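Local coordinates for 1,3-alpha-isomaltosidase (Kribbella flavida DSM 17836, PDB 5X3I), which hydrolyses the alpha-1,3-glucosidic linkages of the cyclic tetrasaccharide cyclobis-(1-6)-alpha-nigerosyl, releasing isomaltose, at residues R346-A351 and F364-D369; D374-I379 and V460-V465. The protein carries 1 engineered substitution. All blocks are in the same frame, centred on the assembly; numbering follows the deposited sequence.

Contact 1: residues R346-A351 and F364-D369; sequences RDAVYA and FSYRPD
V349 O is gripped by two donors: S365 N donates at 2.8 Å, in the carbonyl plane, and a water donates from 2.8 Å. That water also lies 2.7 Å from S365 OG, so it ties the serine hydroxyl to the opposite backbone. F364 CA adds a CA-H...O contact to the same oxygen. The return bond, V349 N to S365 O, is nearly straight at 164°, and together the two backbone bonds make V349 and S365 an antiparallel hydrogen-bonded pair. This is a short, weakly bonded two-stranded antiparallel ribbon, 348-349 with 365-366, on the surface of the family 31 TIM-barrel domain. On the face opposite V349 and S365, A348 CB sits 3.7 Å from Y366 CE1 and also touches F364 CD1. Beyond it, in an offset edge-to-face (T-shaped) stack, the F364 edge meets the Y350 face, planes at 69°, with F364 CE1 3.6 Å from Y350 CD1. Y350 CG stands between its own N and carbonyl carbon (chi1 58°), which lays the ring alongside F364; H359 meets both rings. A serine in place of Y350 would probably leave the F364 edge without the aromatic face it packs against.

Contact 2: residues D374-I379 and V460-V465; sequences DPKAMI and VEHFDV
F463 pushes its ring into the hollow formed by P375, K376 and I379 on the first turn of helix 375-384. Its leading corner, CE1, lies 3.7 Å from P375 CG, while the ring edge is turned to the helix backbone, CE1 coming within 3.6 Å of K376 N. K376 CB completes that wall. With CG anti to the carbonyl carbon (chi1 -70°), the F463 ring swings toward the helix although its CB does not lead there. I379 supplies the answering bump: CG2 rests 3.4 Å from F463 O, and CD1 touches both F463 CB and V465 CG2. H462 lies over a face of the F463 ring, its CD2 above the centre, and the lysine chain crosses the imidazole at about a right angle, K376 CD 3.9 Å from H462 NE2. The end of that chain bends (chi4 51°), and its ammonium forms a salt bridge with D380. D374 caps the helix, its OD1 accepting from A377 N. P375 also touches W345 and Q311, the latter in helix 311-323, and segment 460-465 leads from helix 457-461 toward barrel strand 467-470.

Contact 1 is a surface ribbon and contact 2 a largely buried packing of a helix start against a turn, both in the TIM-barrel domain and away from the probable catalytic residues. They follow in series: strand 365-366 of contact 1 runs on to helix 375-384 of contact 2, and their centres are about 14 Å apart. Backbone hydrogen bonds and an aromatic pair hold the first, whereas the second relies on apolar fit, with charged groups such as K376 at its exposed margin. Y366 joins them: its OH packs 3.3 Å from F463 CZ, and its ring lies against P375. The face of the ribbon bearing A348 and Y366 is the one turned to contact 2.

Contact 1: residues R346-A351 and F364-D369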
loop_
_atom_site.group_PDB
_atom_site.type_symbol
_atom_site.label_atom_id
_atom_site.label_comp_id
_atom_site.label_asym_id
_atom_site.label_seq_id
_atom_site.Cartn_x
_atom_site.Cartn_y
_atom_site.Cartn_z
ATOM N N ARG A 346 25.822 4.671 -4.690
ATOM C CA ARG A 346 26.434 5.871 -4.135
ATOM C C ARG A 346 27.958 5.846 -4.293
ATOM O O ARG A 346 28.594 4.803 -4.110
ATOM C CB ARG A 346 26.075 6.055 -2.664
ATOM C CG ARG A 346 26.654 7.334 -2.066
ATOM C CD ARG A 346 25.885 7.786 -0.827
ATOM N NE ARG A 346 26.102 6.918 0.321
ATOM C CZ ARG A 346 26.916 7.202 1.331
ATOM N NH1 ARG A 346 27.613 8.331 1.341
ATOM N NH2 ARG A 346 27.022 6.359 2.342
ATOM N N ASP A 347 28.487 7.019 -4.642
ATOM C CA ASP A 347 29.901 7.296 -4.923
ATOM C C ASP A 347 30.458 6.575 -6.141
ATOM O O ASP A 347 31.667 6.465 -6.289
ATOM C CB ASP A 347 30.768 6.940 -3.711
ATOM C CG ASP A 347 30.440 7.771 -2.505
ATOM O OD1 ASP A 347 30.017 8.922 -2.693
ATOM O OD2 ASP A 347 30.588 7.280 -1.366
ATOM N N ALA A 348 29.589 6.152 -7.047
ATOM C CA ALA A 348 30.055 5.592 -8.309
ATOM C C ALA A 348 30.596 6.714 -9.177
ATOM O O ALA A 348 30.090 7.829 -9.132
ATOM C CB ALA A 348 28.945 4.859 -9.027
ATOM N N VAL A 349 31.612 6.409 -9.972
ATOM C CA VAL A 349 32.233 7.399 -10.845
ATOM C C VAL A 349 32.041 7.036 -12.321
ATOM O O VAL A 349 32.322 5.922 -12.742
ATOM C CB VAL A 349 33.730 7.542 -10.522
ATOM C CG1 VAL A 349 34.420 8.429 -11.537
ATOM C CG2 VAL A 349 33.905 8.087 -9.113
ATOM N N TYR A 350 31.524 7.975 -13.095
ATOM C CA TYR A 350 31.141 7.704 -14.476
ATOM C C TYR A 350 31.032 8.996 -15.275
ATOM O O TYR A 350 30.884 10.067 -14.710
ATOM C CB TYR A 350 29.806 6.956 -14.517
ATOM C CG TYR A 350 28.708 7.721 -13.827
ATOM C CD1 TYR A 350 28.579 7.691 -12.446
ATOM C CD2 TYR A 350 27.817 8.506 -14.554
ATOM C CE1 TYR A 350 27.580 8.416 -11.804
ATOM C CE2 TYR A 350 26.813 9.224 -13.918
ATOM C CZ TYR A 350 26.707 9.174 -12.544
ATOM O OH TYR A 350 25.730 9.877 -11.911
ATOM N N ALA A 351 31.072 8.888 -16.593
ATOM C CA ALA A 351 30.782 10.033 -17.436
ATOM C C ALA A 351 29.273 10.127 -17.632
ATOM O O ALA A 351 28.653 9.173 -18.054
ATOM C CB ALA A 351 31.490 9.911 -18.771
ATOM N N PHE A 364 30.917 2.458 -15.015
ATOM C CA PHE A 364 31.101 2.821 -13.615
ATOM C C PHE A 364 32.447 2.370 -13.039
ATOM O O PHE A 364 32.894 1.254 -13.278
ATOM C CB PHE A 364 29.966 2.233 -12.767
ATOM C CG PHE A 364 28.593 2.736 -13.140
ATOM C CD1 PHE A 364 28.218 4.048 -12.869
ATOM C CD2 PHE A 364 27.675 1.896 -13.756
ATOM C CE1 PHE A 364 26.957 4.512 -13.209
ATOM C CE2 PHE A 364 26.405 2.352 -14.101
ATOM C CZ PHE A 364 26.043 3.660 -13.830
ATOM N N SER A 365 33.078 3.252 -12.278
ATOM C CA SER A 365 34.193 2.872 -11.421
ATOM C C SER A 365 33.770 3.063 -9.984
ATOM O O SER A 365 32.995 3.957 -9.690
ATOM C CB SER A 365 35.447 3.704 -11.707
ATOM O OG SER A 365 35.740 3.713 -13.088
ATOM N N TYR A 366 34.299 2.235 -9.097
ATOM C CA TYR A 366 33.990 2.312 -7.682
ATOM C C TYR A 366 35.286 2.523 -6.890
ATOM O O TYR A 366 36.218 1.734 -6.970
ATOM C CB TYR A 366 33.233 1.049 -7.246
ATOM C CG TYR A 366 32.004 0.816 -8.103
ATOM C CD1 TYR A 366 30.788 1.409 -7.785
ATOM C CD2 TYR A 366 32.070 0.043 -9.256
ATOM C CE1 TYR A 366 29.664 1.227 -8.582
ATOM C CE2 TYR A 366 30.952 -0.146 -10.057
ATOM C CZ TYR A 366 29.753 0.455 -9.712
ATOM O OH TYR A 366 28.653 0.279 -10.502
ATOM N N ARG A 367 35.341 3.613 -6.144
ATOM C CA ARG A 367 36.563 4.013 -5.462
ATOM C C ARG A 367 36.733 3.317 -4.124
ATOM O O ARG A 367 35.757 3.127 -3.394
ATOM C CB ARG A 367 36.577 5.528 -5.277
ATOM C CG ARG A 367 36.775 6.271 -6.583
ATOM C CD ARG A 367 38.056 5.788 -7.252
ATOM N NE ARG A 367 37.891 5.495 -8.673
ATOM C CZ ARG A 367 38.117 6.378 -9.638
ATOM N NH1 ARG A 367 38.507 7.605 -9.323
ATOM N NH2 ARG A 367 37.958 6.038 -10.910
ATOM N N PRO A 368 37.983 2.948 -3.791
ATOM C CA PRO A 368 38.301 2.199 -2.574
ATOM C C PRO A 368 37.779 2.879 -1.325
ATOM O O PRO A 368 37.454 2.210 -0.366
ATOM C CB PRO A 368 39.834 2.164 -2.571
ATOM C CG PRO A 368 40.208 2.319 -3.976
ATOM C CD PRO A 368 39.197 3.256 -4.563
ATOM N N ASP A 369 37.709 4.201 -1.348
ATOM C CA ASP A 369 37.267 4.970 -0.192
ATOM C C ASP A 369 35.779 5.339 -0.252
ATOM O O ASP A 369 35.276 6.042 0.619
ATOM C CB ASP A 369 38.125 6.227 -0.059
ATOM C CG ASP A 369 39.621 5.912 -0.043
ATOM O OD1 ASP A 369 40.001 4.782 0.339
ATOM O OD2 ASP A 369 40.432 6.788 -0.418
HETATM O O HOH W 1 34.200 5.208 -14.677
#

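Contact 2: residues D374-I379 and V460-V465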
loop_
_atom_site.group_PDB
_atom_site.type_symbol
_atom_site.label_atom_id
_atom_site.label_comp_id
_atom_site.label_asym_id
_atom_site.label_seq_id
_atom_site.Cartn_x
_atom_site.Cartn_y
_atom_site.Cartn_z
ATOM N N ASP A 374 33.274 -2.110 -3.623
ATOM C CA ASP A 374 33.154 -3.251 -4.529
ATOM C C ASP A 374 31.802 -3.949 -4.389
ATOM O O ASP A 374 31.715 -4.991 -3.764
ATOM C CB ASP A 374 34.302 -4.233 -4.279
ATOM C CG ASP A 374 34.473 -5.235 -5.402
ATOM O OD1 ASP A 374 33.551 -5.394 -6.225
ATOM O OD2 ASP A 374 35.537 -5.884 -5.457
ATOM N N PRO A 375 30.741 -3.372 -4.957
ATOM C CA PRO A 375 29.415 -3.962 -4.736
ATOM C C PRO A 375 29.247 -5.373 -5.319
ATOM O O PRO A 375 28.524 -6.159 -4.727
ATOM C CB PRO A 375 28.471 -2.966 -5.423
ATOM C CG PRO A 375 29.349 -2.137 -6.309
ATOM C CD PRO A 375 30.653 -2.058 -5.607
ATOM N N LYS A 376 29.912 -5.690 -6.426
ATOM C CA LYS A 376 29.834 -7.036 -6.985
ATOM C C LYS A 376 30.420 -8.069 -6.019
ATOM O O LYS A 376 29.859 -9.141 -5.845
ATOM C CB LYS A 376 30.544 -7.121 -8.337
ATOM C CG LYS A 376 30.604 -8.548 -8.899
ATOM C CD LYS A 376 31.107 -8.607 -10.342
ATOM C CE LYS A 376 31.523 -10.043 -10.734
ATOM N NZ LYS A 376 30.467 -11.065 -10.437
ATOM N N ALA A 377 31.544 -7.739 -5.387
ATOM C CA ALA A 377 32.149 -8.651 -4.419
ATOM C C ALA A 377 31.224 -8.864 -3.225
ATOM O O ALA A 377 31.086 -9.976 -2.740
ATOM C CB ALA A 377 33.506 -8.127 -3.953
ATOM N N MET A 378 30.589 -7.793 -2.755
ATOM C CA MET A 378 29.642 -7.907 -1.652
ATOM C C MET A 378 28.503 -8.860 -2.016
ATOM O O MET A 378 28.179 -9.772 -1.264
ATOM C CB MET A 378 29.073 -6.536 -1.269
ATOM C CG MET A 378 28.003 -6.608 -0.184
ATOM S SD MET A 378 27.097 -5.066 0.060
ATOM C CE MET A 378 26.381 -4.831 -1.549
ATOM N N ILE A 379 27.926 -8.657 -3.192
ATOM C CA ILE A 379 26.781 -9.445 -3.623
ATOM C C ILE A 379 27.187 -10.893 -3.902
ATOM O O ILE A 379 26.455 -11.811 -3.574
ATOM C CB ILE A 379 26.109 -8.828 -4.874
ATOM C CG1 ILE A 379 25.498 -7.472 -4.528
ATOM C CG2 ILE A 379 25.042 -9.742 -5.439
ATOM C CD1 ILE A 379 25.054 -6.679 -5.743
ATOM N N VAL A 460 20.573 -5.852 -12.431
ATOM C CA VAL A 460 20.182 -7.260 -12.512
ATOM C C VAL A 460 21.135 -8.115 -13.370
ATOM O O VAL A 460 21.450 -9.239 -13.007
ATOM C CB VAL A 460 18.744 -7.425 -13.047
ATOM C CG1 VAL A 460 18.330 -8.865 -12.963
ATOM C CG2 VAL A 460 17.768 -6.599 -12.224
ATOM N N GLU A 461 21.577 -7.593 -14.508
ATOM C CA GLU A 461 22.366 -8.403 -15.437
ATOM C C GLU A 461 23.855 -8.513 -15.048
ATOM O O GLU A 461 24.430 -9.586 -15.129
ATOM C CB GLU A 461 22.204 -7.872 -16.865
ATOM C CG GLU A 461 20.781 -8.070 -17.367
ATOM C CD GLU A 461 20.597 -7.796 -18.846
ATOM O OE1 GLU A 461 21.554 -7.374 -19.522
ATOM O OE2 GLU A 461 19.461 -7.982 -19.326
ATOM N N HIS A 462 24.464 -7.417 -14.620
ATOM C CA HIS A 462 25.847 -7.452 -14.154
ATOM C C HIS A 462 25.912 -7.808 -12.672
ATOM O O HIS A 462 26.559 -8.777 -12.305
ATOM C CB HIS A 462 26.571 -6.134 -14.416
ATOM C CG HIS A 462 27.952 -6.087 -13.829
ATOM N ND1 HIS A 462 29.005 -6.822 -14.333
ATOM C CD2 HIS A 462 28.444 -5.405 -12.768
ATOM C CE1 HIS A 462 30.085 -6.591 -13.608
ATOM N NE2 HIS A 462 29.773 -5.730 -12.657
ATOM N N PHE A 463 25.300 -6.993 -11.812
ATOM C CA PHE A 463 25.399 -7.233 -10.375
ATOM C C PHE A 463 24.541 -8.396 -9.855
ATOM O O PHE A 463 24.690 -8.785 -8.711
ATOM C CB PHE A 463 25.073 -5.948 -9.601
ATOM C CG PHE A 463 26.121 -4.892 -9.740
ATOM C CD1 PHE A 463 27.343 -5.027 -9.100
ATOM C CD2 PHE A 463 25.903 -3.777 -10.533
ATOM C CE1 PHE A 463 28.330 -4.064 -9.242
ATOM C CE2 PHE A 463 26.873 -2.813 -10.677
ATOM C CZ PHE A 463 28.095 -2.952 -10.029
ATOM N N ASP A 464 23.665 -8.946 -10.690
ATOM C CA ASP A 464 22.851 -10.120 -10.333
ATOM C C ASP A 464 21.916 -9.886 -9.117
ATOM O O ASP A 464 21.650 -10.795 -8.335
ATOM C CB ASP A 464 23.762 -11.324 -10.070
ATOM C CG ASP A 464 23.013 -12.653 -10.123
ATOM O OD1 ASP A 464 22.032 -12.789 -10.882
ATOM O OD2 ASP A 464 23.404 -13.554 -9.374
ATOM N N VAL A 465 21.434 -8.653 -8.976
ATOM C CA VAL A 465 20.440 -8.314 -7.955
ATOM C C VAL A 465 19.181 -9.189 -8.118
ATOM O O VAL A 465 18.767 -9.496 -9.226
ATOM C CB VAL A 465 20.113 -6.802 -8.023
ATOM C CG1 VAL A 465 18.820 -6.453 -7.286
ATOM C CG2 VAL A 465 21.299 -6.014 -7.468
HETATM O O HOH W 2 28.076 -10.518 -10.523
#